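Local coordinates for protein hydrogen peroxide-inducible genes activator (Corynebacterium glutamicum, PDB 6G1D) that senses hydrogen peroxide and, as a LysR-type transcription factor, probably controls the expression of peroxide-responsive genes through a helix-turn-helix domain joined to a periplasmic-binding-protein-like regulatory domain, at residues B[239-244]-B[259-264]; B[243-248]-B[265-270]; B[172-177]-B[276-281]; B[176-181]-B[248-253]; B[100-105]-B[149-154]. The protein carries 1 engineered substitution. All blocks are in the same frame, centred on the assembly; numbering follows the deposited sequence. Where two conformers were deposited one is given.

Contact 1. Residues B[239-244]-B[259-264]; sequences TVMQLV and PWECTR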
# COMPACT_ATOMS: atom_id res chain seq x y z
N THR B 239 1.22 -16.75 -13.84
CA THR B 239 2.66 -16.54 -13.64
C THR B 239 3.34 -17.83 -13.19
O THR B 239 4.40 -18.17 -13.69
CB THR B 239 2.94 -15.40 -12.66
OG1 THR B 239 2.46 -14.19 -13.26
CG2 THR B 239 4.42 -15.26 -12.36
N VAL B 240 2.72 -18.58 -12.30
CA VAL B 240 3.29 -19.84 -11.85
C VAL B 240 3.45 -20.80 -13.06
O VAL B 240 4.49 -21.43 -13.19
CB VAL B 240 2.44 -20.49 -10.73
CG1 VAL B 240 2.91 -21.89 -10.35
CG2 VAL B 240 2.52 -19.58 -9.48
N MET B 241 2.46 -20.85 -13.95
CA MET B 241 2.52 -21.73 -15.11
C MET B 241 3.70 -21.38 -16.01
O MET B 241 4.36 -22.27 -16.50
CB MET B 241 1.23 -21.68 -15.93
CG MET B 241 -0.01 -22.23 -15.22
SD MET B 241 0.03 -23.94 -14.65
CE MET B 241 0.22 -23.70 -12.92
N GLN B 242 4.01 -20.10 -16.18
CA GLN B 242 5.17 -19.70 -16.96
C GLN B 242 6.47 -20.17 -16.31
O GLN B 242 7.42 -20.57 -17.00
CB GLN B 242 5.24 -18.18 -17.18
CG GLN B 242 3.99 -17.45 -17.66
CD GLN B 242 3.47 -17.96 -19.03
OE1 GLN B 242 3.44 -19.16 -19.28
NE2 GLN B 242 3.09 -17.05 -19.92
N LEU B 243 6.52 -20.13 -14.99
CA LEU B 243 7.71 -20.61 -14.24
C LEU B 243 7.84 -22.11 -14.40
O LEU B 243 8.95 -22.61 -14.55
CB LEU B 243 7.66 -20.20 -12.75
CG LEU B 243 7.54 -18.68 -12.56
CD1 LEU B 243 7.36 -18.31 -11.10
CD2 LEU B 243 8.73 -17.91 -13.09
N VAL B 244 6.71 -22.83 -14.38
CA VAL B 244 6.71 -24.28 -14.55
C VAL B 244 7.19 -24.64 -15.95
O VAL B 244 8.03 -25.54 -16.09
CB VAL B 244 5.32 -24.90 -14.27
CG1 VAL B 244 5.31 -26.38 -14.65
CG2 VAL B 244 4.93 -24.75 -12.81
N PRO B 259 -8.58 -25.90 -18.10
CA PRO B 259 -8.68 -25.40 -19.48
C PRO B 259 -8.08 -24.03 -19.66
O PRO B 259 -7.80 -23.65 -20.78
CB PRO B 259 -10.19 -25.34 -19.75
CG PRO B 259 -10.83 -26.13 -18.69
CD PRO B 259 -9.91 -26.13 -17.49
N TRP B 260 -7.93 -23.28 -18.58
CA TRP B 260 -7.51 -21.88 -18.65
C TRP B 260 -6.02 -21.67 -18.43
O TRP B 260 -5.50 -20.68 -18.86
CB TRP B 260 -8.30 -21.06 -17.62
CG TRP B 260 -9.76 -21.15 -17.87
CD1 TRP B 260 -10.64 -21.97 -17.26
CD2 TRP B 260 -10.48 -20.48 -18.90
NE1 TRP B 260 -11.91 -21.81 -17.80
CE2 TRP B 260 -11.83 -20.86 -18.78
CE3 TRP B 260 -10.13 -19.53 -19.86
CZ2 TRP B 260 -12.82 -20.40 -19.66
CZ3 TRP B 260 -11.13 -19.05 -20.72
CH2 TRP B 260 -12.45 -19.50 -20.62
N GLU B 261 -5.40 -22.61 -17.72
CA GLU B 261 -4.01 -22.47 -17.29
C GLU B 261 -3.08 -23.58 -17.79
O GLU B 261 -1.90 -23.32 -17.96
CB GLU B 261 -3.95 -22.46 -15.74
CG GLU B 261 -4.82 -21.44 -15.02
CD GLU B 261 -4.48 -19.96 -15.26
OE1 GLU B 261 -3.49 -19.67 -15.95
OE2 GLU B 261 -5.24 -19.05 -14.74
N CYS B 262 -3.60 -24.80 -17.98
CA CYS B 262 -2.77 -26.00 -18.14
C CYS B 262 -2.68 -26.58 -19.53
O CYS B 262 -2.12 -27.65 -19.68
CB CYS B 262 -3.27 -27.13 -17.25
SG CYS B 262 -3.36 -26.65 -15.56
N THR B 263 -3.23 -25.88 -20.53
CA THR B 263 -3.18 -26.33 -21.92
C THR B 263 -2.11 -25.62 -22.73
O THR B 263 -1.86 -26.01 -23.87
CB THR B 263 -4.52 -26.12 -22.64
OG1 THR B 263 -4.83 -24.73 -22.68
CG2 THR B 263 -5.63 -26.87 -21.89
N ARG B 264 -1.44 -24.61 -22.14
CA ARG B 264 -0.38 -23.93 -22.88
C ARG B 264 0.77 -24.91 -23.19
O ARG B 264 0.91 -25.91 -22.48
CB ARG B 264 0.11 -22.70 -22.14
CG ARG B 264 0.89 -23.01 -20.89
CD ARG B 264 1.11 -21.75 -20.06
NE ARG B 264 -0.11 -21.39 -19.36
CZ ARG B 264 -0.36 -20.21 -18.80
NH1 ARG B 264 0.54 -19.23 -18.82
NH2 ARG B 264 -1.53 -20.02 -18.18
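Glu-261, in the short helix 258-261, meets Met-241 of the facing helix 237-245 where the two backbones come nearest. Its carbonyl O lies 3.5 Å from Met-241 CG, and the two side chains cross at about a right angle. Its OE1 forms a salt bridge to Arg-264 NH2 and also a hydrogen bond to Thr-238 of helix 237-245, while OE2 is hydrogen-bonded to Tyr-113. At Cys-262 the chain leaves the helix, and SG is a loose apolar neighbour of Met-241 SD at 4.4 Å. Arg-264 then folds back. A bend at chi3 (76°) turns its guanidinium toward both Glu-261 and the helix. NE donates to Glu-261 O at 3.0 Å, NH2 adds the salt bridge, and NH1 reaches Gln-242 OE1 at 2.9 Å. That last bond lies near the guanidinium plane, but the donor stands above the amide carbonyl plane, 77° out of it and not on a lone pair; the amide and guanidinium planes are 88° apart. Met-241 CB sits over the centre of one guanidinium face, 3.6 Å from Arg-264 CZ, so the cation is fixed at its edges and on a face. Met-241 also packs on Thr-251 and Val-253 of strand 251-254 and on Leu-267 of strand 267-287, while Trp-260 of the second subunit packs on Gln-242 and Arg-264, placing this helix pair at the interface between subunits.

Contact 2. Residues B[243-248]-B[265-270]; sequences LVVAGL and PGLATA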
# COMPACT_ATOMS: atom_id res chain seq x y z
N LEU B 243 6.52 -20.13 -14.99
CA LEU B 243 7.71 -20.61 -14.24
C LEU B 243 7.84 -22.11 -14.40
O LEU B 243 8.95 -22.61 -14.55
CB LEU B 243 7.66 -20.20 -12.75
CG LEU B 243 7.54 -18.68 -12.56
CD1 LEU B 243 7.36 -18.31 -11.10
CD2 LEU B 243 8.73 -17.91 -13.09
N VAL B 244 6.71 -22.83 -14.38
CA VAL B 244 6.71 -24.28 -14.55
C VAL B 244 7.19 -24.64 -15.95
O VAL B 244 8.03 -25.54 -16.09
CB VAL B 244 5.32 -24.90 -14.27
CG1 VAL B 244 5.31 -26.38 -14.65
CG2 VAL B 244 4.93 -24.75 -12.81
N VAL B 245 6.70 -23.93 -16.97
CA VAL B 245 7.14 -24.18 -18.37
C VAL B 245 8.63 -23.98 -18.49
O VAL B 245 9.32 -24.74 -19.13
CB VAL B 245 6.41 -23.24 -19.37
CG1 VAL B 245 7.04 -23.27 -20.75
CG2 VAL B 245 4.94 -23.60 -19.47
N ALA B 246 9.15 -22.95 -17.84
CA ALA B 246 10.59 -22.63 -17.84
C ALA B 246 11.46 -23.57 -17.00
O ALA B 246 12.66 -23.34 -16.91
CB ALA B 246 10.81 -21.19 -17.41
N GLY B 247 10.86 -24.61 -16.38
CA GLY B 247 11.61 -25.60 -15.59
C GLY B 247 12.04 -25.15 -14.18
O GLY B 247 12.89 -25.75 -13.59
N LEU B 248 11.40 -24.12 -13.64
CA LEU B 248 11.75 -23.61 -12.31
C LEU B 248 11.07 -24.37 -11.18
O LEU B 248 11.38 -24.13 -10.03
CB LEU B 248 11.46 -22.11 -12.20
CG LEU B 248 12.40 -21.23 -13.02
CD1 LEU B 248 12.44 -21.39 -14.52
CD2 LEU B 248 12.10 -19.78 -12.68
N PRO B 265 1.54 -24.65 -24.25
CA PRO B 265 2.63 -25.58 -24.61
C PRO B 265 3.71 -25.63 -23.52
O PRO B 265 3.98 -24.60 -22.88
CB PRO B 265 3.24 -24.94 -25.88
CG PRO B 265 2.22 -23.96 -26.38
CD PRO B 265 1.50 -23.48 -25.16
N GLY B 266 4.24 -26.83 -23.27
CA GLY B 266 5.30 -27.03 -22.31
C GLY B 266 4.90 -27.49 -20.92
O GLY B 266 5.78 -27.59 -20.04
N LEU B 267 3.60 -27.77 -20.72
CA LEU B 267 3.11 -28.30 -19.46
C LEU B 267 2.66 -29.73 -19.59
O LEU B 267 2.22 -30.12 -20.65
CB LEU B 267 1.94 -27.47 -18.95
CG LEU B 267 2.26 -26.03 -18.57
CD1 LEU B 267 1.01 -25.34 -18.06
CD2 LEU B 267 3.31 -25.97 -17.49
N ALA B 268 2.77 -30.50 -18.52
CA ALA B 268 2.11 -31.79 -18.41
C ALA B 268 1.47 -31.88 -17.05
O ALA B 268 1.71 -31.02 -16.20
CB ALA B 268 3.10 -32.91 -18.61
N THR B 269 0.65 -32.89 -16.83
CA THR B 269 -0.06 -33.08 -15.58
C THR B 269 0.11 -34.48 -15.05
O THR B 269 0.46 -35.39 -15.79
CB THR B 269 -1.59 -32.84 -15.77
OG1 THR B 269 -2.10 -33.71 -16.78
CG2 THR B 269 -1.89 -31.38 -16.12
N ALA B 270 -0.21 -34.65 -13.78
CA ALA B 270 -0.17 -35.92 -13.10
C ALA B 270 -1.18 -35.93 -11.98
O ALA B 270 -1.58 -34.88 -11.49
CB ALA B 270 1.20 -36.14 -12.51
O HOH W 1 8.30 -26.96 -20.52
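Leu-267 puts one methyl, CD2, between two successive valines of helix 237-245, and this is the tight part of the contact. CD2 lies 3.5 Å from Val-244 CG1 and equally 3.5 Å from Val-245 CG2, both shorter than usual carbon-carbon van der Waals separations. The leucine crosses each valine at about a right angle, its CD2 meeting one branch of each. Val-244 has CG1 anti to its own backbone N (chi1 172°), which directs that branch to the leucine; in Val-245 the other branch, CG2, makes the touch. Val-245 CG2 also stands 3.7 Å from Pro-265 O.

The partly exposed side is looser and more polar. Gly-266 is the nearest backbone neighbour of Val-245, with their CA atoms 5.2 Å apart, yet no direct hydrogen bond joins the segments. Water 1 spans them instead, donating to Val-245 O at 2.8 Å and to Gly-266 O at 2.6 Å, and thus serves two carbonyls. Gly-266 has a positive phi of 97°, backbone angles that call for glycine. Just beyond, the helix finishes in a Schellman motif: Leu-248 N returns to Leu-243 O, Gly-247 N to Val-244 O, and Gly-247 carries the positive phi.

The end of helix 237-245 is thereby laid against the start of strand 267-287, where Ala-268 and Ala-270 bond by backbone to Thr-178 and Val-176 of strand 164-179, and Gly-266, just before the strand, bonds to Ser-180, while Leu-243 and Ala-246 pack on Leu-115 and Leu-119 of the second subunit.

Contact 3. Residues B[172-177]-B[276-281]; sequences EDFIVV and VTANRR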
# COMPACT_ATOMS: atom_id res chain seq x y z
N GLU B 172 -13.39 -29.93 -4.72
CA GLU B 172 -12.71 -29.77 -6.00
C GLU B 172 -11.33 -30.39 -5.88
O GLU B 172 -10.52 -29.96 -5.03
CB GLU B 172 -12.55 -28.31 -6.35
CG GLU B 172 -11.77 -28.04 -7.61
CD GLU B 172 -11.84 -26.60 -8.06
OE1 GLU B 172 -12.09 -25.71 -7.19
OE2 GLU B 172 -11.61 -26.36 -9.28
N ASP B 173 -11.04 -31.36 -6.75
CA ASP B 173 -9.74 -32.02 -6.72
C ASP B 173 -8.63 -31.09 -7.18
O ASP B 173 -8.88 -30.17 -7.94
CB ASP B 173 -9.76 -33.28 -7.60
CG ASP B 173 -10.55 -34.43 -6.96
OD1 ASP B 173 -10.49 -34.63 -5.71
OD2 ASP B 173 -11.23 -35.15 -7.73
N PHE B 174 -7.42 -31.32 -6.68
CA PHE B 174 -6.23 -30.76 -7.29
C PHE B 174 -5.67 -31.71 -8.37
O PHE B 174 -6.03 -32.87 -8.45
CB PHE B 174 -5.13 -30.53 -6.26
CG PHE B 174 -5.54 -29.65 -5.12
CD1 PHE B 174 -6.11 -28.42 -5.37
CD2 PHE B 174 -5.35 -30.05 -3.81
CE1 PHE B 174 -6.50 -27.60 -4.32
CE2 PHE B 174 -5.72 -29.24 -2.76
CZ PHE B 174 -6.30 -28.02 -3.02
N ILE B 175 -4.79 -31.16 -9.18
CA ILE B 175 -4.00 -31.88 -10.15
C ILE B 175 -2.58 -31.31 -10.08
O ILE B 175 -2.40 -30.14 -9.80
CB ILE B 175 -4.57 -31.72 -11.57
CG1 ILE B 175 -3.88 -32.68 -12.56
CG2 ILE B 175 -4.48 -30.27 -12.08
CD1 ILE B 175 -4.70 -32.95 -13.82
N VAL B 176 -1.60 -32.17 -10.30
CA VAL B 176 -0.18 -31.80 -10.31
C VAL B 176 0.18 -31.32 -11.71
O VAL B 176 -0.15 -31.97 -12.69
CB VAL B 176 0.71 -32.98 -9.91
CG1 VAL B 176 2.18 -32.57 -9.89
CG2 VAL B 176 0.29 -33.55 -8.56
N VAL B 177 0.87 -30.20 -11.80
CA VAL B 177 1.26 -29.63 -13.06
C VAL B 177 2.78 -29.50 -13.07
O VAL B 177 3.38 -28.94 -12.15
CB VAL B 177 0.63 -28.23 -13.28
CG1 VAL B 177 1.02 -27.65 -14.64
CG2 VAL B 177 -0.88 -28.34 -13.16
N VAL B 276 -5.65 -41.55 -2.38
CA VAL B 276 -5.18 -40.28 -1.83
C VAL B 276 -6.25 -39.19 -1.97
O VAL B 276 -6.87 -39.04 -3.01
CB VAL B 276 -3.90 -39.81 -2.54
CG1 VAL B 276 -3.47 -38.43 -2.04
CG2 VAL B 276 -2.79 -40.85 -2.39
N THR B 277 -6.47 -38.43 -0.94
CA THR B 277 -7.37 -37.31 -0.96
C THR B 277 -6.56 -36.03 -1.10
O THR B 277 -5.73 -35.73 -0.26
CB THR B 277 -8.24 -37.27 0.29
OG1 THR B 277 -9.02 -38.48 0.31
CG2 THR B 277 -9.21 -36.04 0.26
N ALA B 278 -6.80 -35.31 -2.19
CA ALA B 278 -6.11 -34.07 -2.46
C ALA B 278 -7.10 -33.13 -3.13
O ALA B 278 -7.22 -33.12 -4.38
CB ALA B 278 -4.88 -34.34 -3.36
N ASN B 279 -7.82 -32.38 -2.31
CA ASN B 279 -8.90 -31.54 -2.81
C ASN B 279 -9.12 -30.32 -1.88
O ASN B 279 -8.46 -30.21 -0.86
CB ASN B 279 -10.19 -32.41 -2.99
CG ASN B 279 -10.74 -32.93 -1.68
OD1 ASN B 279 -10.38 -32.49 -0.61
ND2 ASN B 279 -11.63 -33.90 -1.78
N ARG B 280 -10.01 -29.41 -2.26
CA ARG B 280 -10.44 -28.33 -1.36
C ARG B 280 -11.95 -28.33 -1.32
O ARG B 280 -12.59 -28.72 -2.32
CB ARG B 280 -9.93 -26.99 -1.83
CG ARG B 280 -10.44 -26.57 -3.20
CD ARG B 280 -9.88 -25.26 -3.59
NE ARG B 280 -10.34 -24.84 -4.90
CZ ARG B 280 -9.96 -23.71 -5.48
NH1 ARG B 280 -9.12 -22.87 -4.86
NH2 ARG B 280 -10.43 -23.40 -6.67
N ARG B 281 -12.52 -27.94 -0.18
CA ARG B 281 -13.97 -27.82 -0.05
C ARG B 281 -14.35 -26.37 -0.27
O ARG B 281 -13.90 -25.49 0.48
CB ARG B 281 -14.46 -28.33 1.31
CG ARG B 281 -15.96 -28.16 1.51
CD ARG B 281 -16.51 -29.19 2.46
NE ARG B 281 -16.76 -30.48 1.80
CZ ARG B 281 -16.98 -31.63 2.45
NH1 ARG B 281 -16.89 -31.71 3.77
NH2 ARG B 281 -17.21 -32.73 1.74
O HOH W 2 -8.95 -36.11 -4.02
O HOH W 3 -12.50 -35.08 -4.18
O HOH W 4 -6.38 -34.76 -6.54
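Glu-172 and Arg-280 form an antiparallel hydrogen-bonded pair in the mixed sheet of the periplasmic-binding-protein-like domain. Glu-172 N donates to Arg-280 O at 2.8 Å and Arg-280 N returns a bond to Glu-172 O. Farther along, Phe-174 N gives a nearly straight bond (175°) to Ala-278 O at 2.9 Å. On the Glu-172 face the two side chains run side by side. Arg-280, extended from CG to NE, offers NE and NH2 to the single oxygen Glu-172 OE1 in a salt bridge, at 3.0 and 2.9 Å respectively. Both come from the same side of the carboxylate plane, although OE1 lies in the guanidinium plane. Glu-172 OE2 is taken by Ser-256 and Arg-280 NH1 by Thr-109; a sulfate ion also lies near this arginine. On the opposite face, Asp-173 and Asn-279 make a non-hydrogen-bonded pair, and waters tie Asp-173 to Asn-279 and to Ala-278: OD1 accepts from water 2, which in turn accepts from Ala-278 N, and from water 3, which accepts from Asn-279 ND2. Asp-173 OD2 accepts from Asn-324. Phe-174 lays one ring face over Asn-279 CA, offset toward the rim, with CE2 3.5 Å from Asn-279 O.

Contact 4. Residues B[176-181]-B[248-253]; sequences VVTASD and LGSTLV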
# COMPACT_ATOMS: atom_id res chain seq x y z
N VAL B 176 -1.60 -32.17 -10.30
CA VAL B 176 -0.18 -31.80 -10.31
C VAL B 176 0.18 -31.32 -11.71
O VAL B 176 -0.15 -31.97 -12.69
CB VAL B 176 0.71 -32.98 -9.91
CG1 VAL B 176 2.18 -32.57 -9.89
CG2 VAL B 176 0.29 -33.55 -8.56
N VAL B 177 0.87 -30.20 -11.80
CA VAL B 177 1.26 -29.63 -13.06
C VAL B 177 2.78 -29.50 -13.07
O VAL B 177 3.38 -28.94 -12.15
CB VAL B 177 0.63 -28.23 -13.28
CG1 VAL B 177 1.02 -27.65 -14.64
CG2 VAL B 177 -0.88 -28.34 -13.16
N THR B 178 3.41 -29.99 -14.13
CA THR B 178 4.87 -30.03 -14.26
C THR B 178 5.26 -29.59 -15.65
O THR B 178 4.41 -29.48 -16.54
CB THR B 178 5.38 -31.47 -14.09
OG1 THR B 178 4.96 -32.30 -15.19
CG2 THR B 178 4.84 -32.07 -12.78
N ALA B 179 6.56 -29.34 -15.85
CA ALA B 179 7.08 -29.18 -17.18
C ALA B 179 6.87 -30.48 -17.96
O ALA B 179 6.82 -31.58 -17.40
CB ALA B 179 8.56 -28.83 -17.16
N SER B 180 6.70 -30.34 -19.26
CA SER B 180 6.59 -31.49 -20.18
C SER B 180 7.62 -32.60 -19.99
O SER B 180 7.30 -33.78 -20.08
CB SER B 180 6.72 -30.99 -21.61
OG SER B 180 5.54 -30.29 -21.91
N ASP B 181 8.87 -32.21 -19.76
CA ASP B 181 9.96 -33.20 -19.60
C ASP B 181 10.15 -33.75 -18.16
O ASP B 181 11.04 -34.52 -17.92
CB ASP B 181 11.26 -32.62 -20.16
CG ASP B 181 11.81 -31.46 -19.34
OD1 ASP B 181 11.16 -31.03 -18.37
OD2 ASP B 181 12.87 -30.90 -19.68
N LEU B 248 11.40 -24.12 -13.64
CA LEU B 248 11.75 -23.61 -12.31
C LEU B 248 11.07 -24.37 -11.18
O LEU B 248 11.38 -24.13 -10.03
CB LEU B 248 11.46 -22.11 -12.20
CG LEU B 248 12.40 -21.23 -13.02
CD1 LEU B 248 12.44 -21.39 -14.52
CD2 LEU B 248 12.10 -19.78 -12.68
N GLY B 249 10.16 -25.28 -11.49
CA GLY B 249 9.41 -26.00 -10.46
C GLY B 249 8.11 -26.60 -10.97
O GLY B 249 7.82 -26.59 -12.17
N SER B 250 7.36 -27.18 -10.05
CA SER B 250 6.08 -27.79 -10.32
C SER B 250 5.05 -27.16 -9.41
O SER B 250 5.42 -26.46 -8.44
CB SER B 250 6.18 -29.29 -10.03
OG SER B 250 7.14 -29.91 -10.87
N THR B 251 3.77 -27.42 -9.66
CA THR B 251 2.72 -26.93 -8.75
C THR B 251 1.50 -27.82 -8.73
O THR B 251 1.46 -28.85 -9.41
CB THR B 251 2.39 -25.44 -9.05
OG1 THR B 251 1.77 -24.82 -7.91
CG2 THR B 251 1.50 -25.32 -10.27
N LEU B 252 0.54 -27.45 -7.89
CA LEU B 252 -0.79 -28.06 -7.90
C LEU B 252 -1.83 -26.96 -8.18
O LEU B 252 -1.70 -25.87 -7.67
CB LEU B 252 -1.13 -28.77 -6.61
CG LEU B 252 -0.49 -30.14 -6.35
CD1 LEU B 252 1.02 -30.05 -6.13
CD2 LEU B 252 -1.14 -30.84 -5.18
N VAL B 253 -2.80 -27.27 -9.03
CA VAL B 253 -3.89 -26.34 -9.30
C VAL B 253 -5.24 -27.06 -9.13
O VAL B 253 -5.33 -28.29 -9.22
CB VAL B 253 -3.80 -25.68 -10.68
CG1 VAL B 253 -2.48 -24.95 -10.82
CG2 VAL B 253 -4.02 -26.68 -11.81
O HOH W 5 8.15 -29.20 -13.47
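Val-177 and Thr-251 exchange both backbone hydrogen bonds, the direct polar link of this antiparallel strand pair. Val-177 N donates to Thr-251 O at 2.8 Å with an almost straight N-H...O angle of 176°, and Thr-251 N donates to Val-177 O at 2.9 Å. Beside them Val-176 CA directs a C-H toward Thr-251 O, a CA-H...O contact at 3.5 Å. Where the strands part, water 5 takes over: it accepts from Ala-179 N and donates to Gly-249 O, and it is also hydrogen-bonded to Ser-250 OG at 2.9 Å, so three polar groups share one solvent molecule. The Thr-251 hydroxyl is hydrogen-bonded to Leu-201 O.

Packing follows the alternation of the strands. Val-176 and Leu-252, a non-hydrogen-bonded pair, lie side by side pointing the same way, with Val-176 CG2 4.1 Å from Leu-252 CG. On the other face Val-177 reaches diagonally to Val-253, their CG2 methyls 3.8 Å apart. Thr-178 uses its methyl rather than its hydroxyl here, CG2 being 3.7 Å from Ser-250 OG, while OG1 bonds to Ala-179 O.

Strand 251-254 is outermost in the sheet within this chain, next to strand 164-179. Phe-272 of strand 267-287 touches Val-176 and Leu-252 on one face, while Met-241 of helix 237-245 packs on Val-177, Thr-251 and Val-253 on the other.

Contact 5. Residues B[100-105]-B[149-154]; sequences GPLTVG and AIDVAM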
# COMPACT_ATOMS: atom_id res chain seq x y z
N GLY B 100 -32.45 -8.18 -8.96
CA GLY B 100 -31.73 -7.04 -8.47
C GLY B 100 -30.26 -7.32 -8.21
O GLY B 100 -29.75 -8.39 -8.55
N PRO B 101 -29.55 -6.35 -7.62
CA PRO B 101 -28.13 -6.47 -7.30
C PRO B 101 -27.83 -7.63 -6.39
O PRO B 101 -28.58 -7.92 -5.48
CB PRO B 101 -27.82 -5.16 -6.57
CG PRO B 101 -28.82 -4.20 -7.06
CD PRO B 101 -30.06 -5.00 -7.34
N LEU B 102 -26.74 -8.31 -6.68
CA LEU B 102 -26.14 -9.29 -5.79
C LEU B 102 -24.65 -9.10 -5.98
O LEU B 102 -24.16 -9.26 -7.08
CB LEU B 102 -26.56 -10.70 -6.18
CG LEU B 102 -26.02 -11.84 -5.30
CD1 LEU B 102 -26.64 -11.77 -3.91
CD2 LEU B 102 -26.26 -13.19 -5.96
N THR B 103 -23.94 -8.79 -4.92
CA THR B 103 -22.51 -8.66 -4.98
C THR B 103 -21.90 -9.94 -4.43
O THR B 103 -22.13 -10.31 -3.26
CB THR B 103 -22.05 -7.43 -4.21
OG1 THR B 103 -22.69 -6.31 -4.79
CG2 THR B 103 -20.50 -7.25 -4.33
N VAL B 104 -21.11 -10.61 -5.26
CA VAL B 104 -20.53 -11.91 -4.94
C VAL B 104 -19.01 -11.74 -4.86
O VAL B 104 -18.37 -11.29 -5.79
CB VAL B 104 -20.89 -12.93 -6.03
CG1 VAL B 104 -20.34 -14.29 -5.71
CG2 VAL B 104 -22.42 -13.05 -6.16
N GLY B 105 -18.45 -12.08 -3.71
CA GLY B 105 -17.01 -12.13 -3.52
C GLY B 105 -16.56 -13.53 -3.92
O GLY B 105 -17.23 -14.51 -3.61
N ALA B 149 -20.33 -4.94 2.45
CA ALA B 149 -19.91 -4.46 1.12
C ALA B 149 -20.05 -5.53 0.06
O ALA B 149 -20.06 -5.20 -1.11
CB ALA B 149 -18.48 -3.94 1.15
N ILE B 150 -20.09 -6.80 0.47
CA ILE B 150 -20.56 -7.89 -0.39
C ILE B 150 -21.63 -8.67 0.34
O ILE B 150 -21.72 -8.63 1.57
CB ILE B 150 -19.42 -8.83 -0.86
CG1 ILE B 150 -18.89 -9.68 0.30
CG2 ILE B 150 -18.29 -8.03 -1.50
CD1 ILE B 150 -17.65 -10.50 0.00
N ASP B 151 -22.43 -9.41 -0.43
CA ASP B 151 -23.56 -10.19 0.10
C ASP B 151 -23.19 -11.63 0.44
O ASP B 151 -23.61 -12.19 1.47
CB ASP B 151 -24.71 -10.18 -0.92
CG ASP B 151 -25.27 -8.73 -1.18
OD1 ASP B 151 -25.43 -8.39 -2.38
OD2 ASP B 151 -25.65 -7.92 -0.24
N VAL B 152 -22.41 -12.24 -0.45
CA VAL B 152 -21.97 -13.62 -0.26
C VAL B 152 -20.51 -13.73 -0.71
O VAL B 152 -20.05 -12.92 -1.50
CB VAL B 152 -22.83 -14.64 -1.04
CG1 VAL B 152 -24.21 -14.70 -0.49
CG2 VAL B 152 -22.87 -14.33 -2.52
N ALA B 153 -19.81 -14.75 -0.21
CA ALA B 153 -18.45 -15.00 -0.63
C ALA B 153 -18.27 -16.49 -0.93
O ALA B 153 -18.64 -17.33 -0.11
CB ALA B 153 -17.50 -14.53 0.43
N MET B 154 -17.62 -16.76 -2.02
CA MET B 154 -17.30 -18.10 -2.39
C MET B 154 -15.84 -18.35 -2.05
O MET B 154 -15.00 -17.77 -2.61
CB MET B 154 -17.57 -18.28 -3.87
CG MET B 154 -17.35 -19.66 -4.39
SD MET B 154 -17.69 -19.83 -6.15
CE MET B 154 -16.72 -21.21 -6.47
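The first torsion of Asp-151 (chi1 -62°) stands CG beside its own backbone N, and OD1 is thereby carried to Thr-103 N at 3.0 Å. That of Thr-103 sets OG1 near the backbone N and swings CG2 across to Ile-150, 3.7 Å from its CG2. The bond from Thr-103 N to Asp-151 is nearly straight (176°), and the donor meets OD1 on the anti side, 23° out of the carboxylate plane. In return Asp-151 N donates to Thr-103 O at 3.0 Å, so the aspartate holds Thr-103 by both backbone and side chain; Val-152 N adds a weak, longer bond to the same carbonyl. Leu-102 CD1 lies against Asp-151 CB, 3.9 Å away.

From here the segments run as neighbouring parallel strands, with strand 129-135 on the far side of strand 100-106. Helices 111-125 and 138-147 lie between these strands in the chain, giving the successive beta-alpha-beta connections of a periplasmic-binding-protein-like domain. Gly-105 carries the register: its N donates to Val-152 O at 2.9 Å, and Met-154 N donates to its O at 2.8 Å. Ile-150 CD1 packs over Gly-105 CA at 3.9 Å, taking up the place a CB would need. On the opposite face Val-104 and Val-152 touch through CG2 methyls in one of the two conformers of Val-152, and Phe-299 and Phe-296 of helix 293-316 pack respectively on these two valines. The Ile-150 carbonyl accepts from Arg-287, while Thr-103 touches Val-231 of the second subunit.

Overall arrangement
Contacts 1 to 4 cluster in one half of the regulatory domain, whereas contact 5 stands apart, its centre about 27 Å from that of contact 3 and farther from the rest. Contacts 3, 4 and 5 are buried strand pairings of one mixed sheet, antiparallel in the first two and parallel in the last. Contacts 3 and 4 use opposite edges of strand 164-179, one adding a salt bridge and several waters, the other aliphatic packing and a single shared water. Contacts 1 and 2 share helix 237-245: the buried one relies on an arginine network, the surface one on methyls and a bridging water. Leu-267 touches Met-241 and Cys-262, joining them.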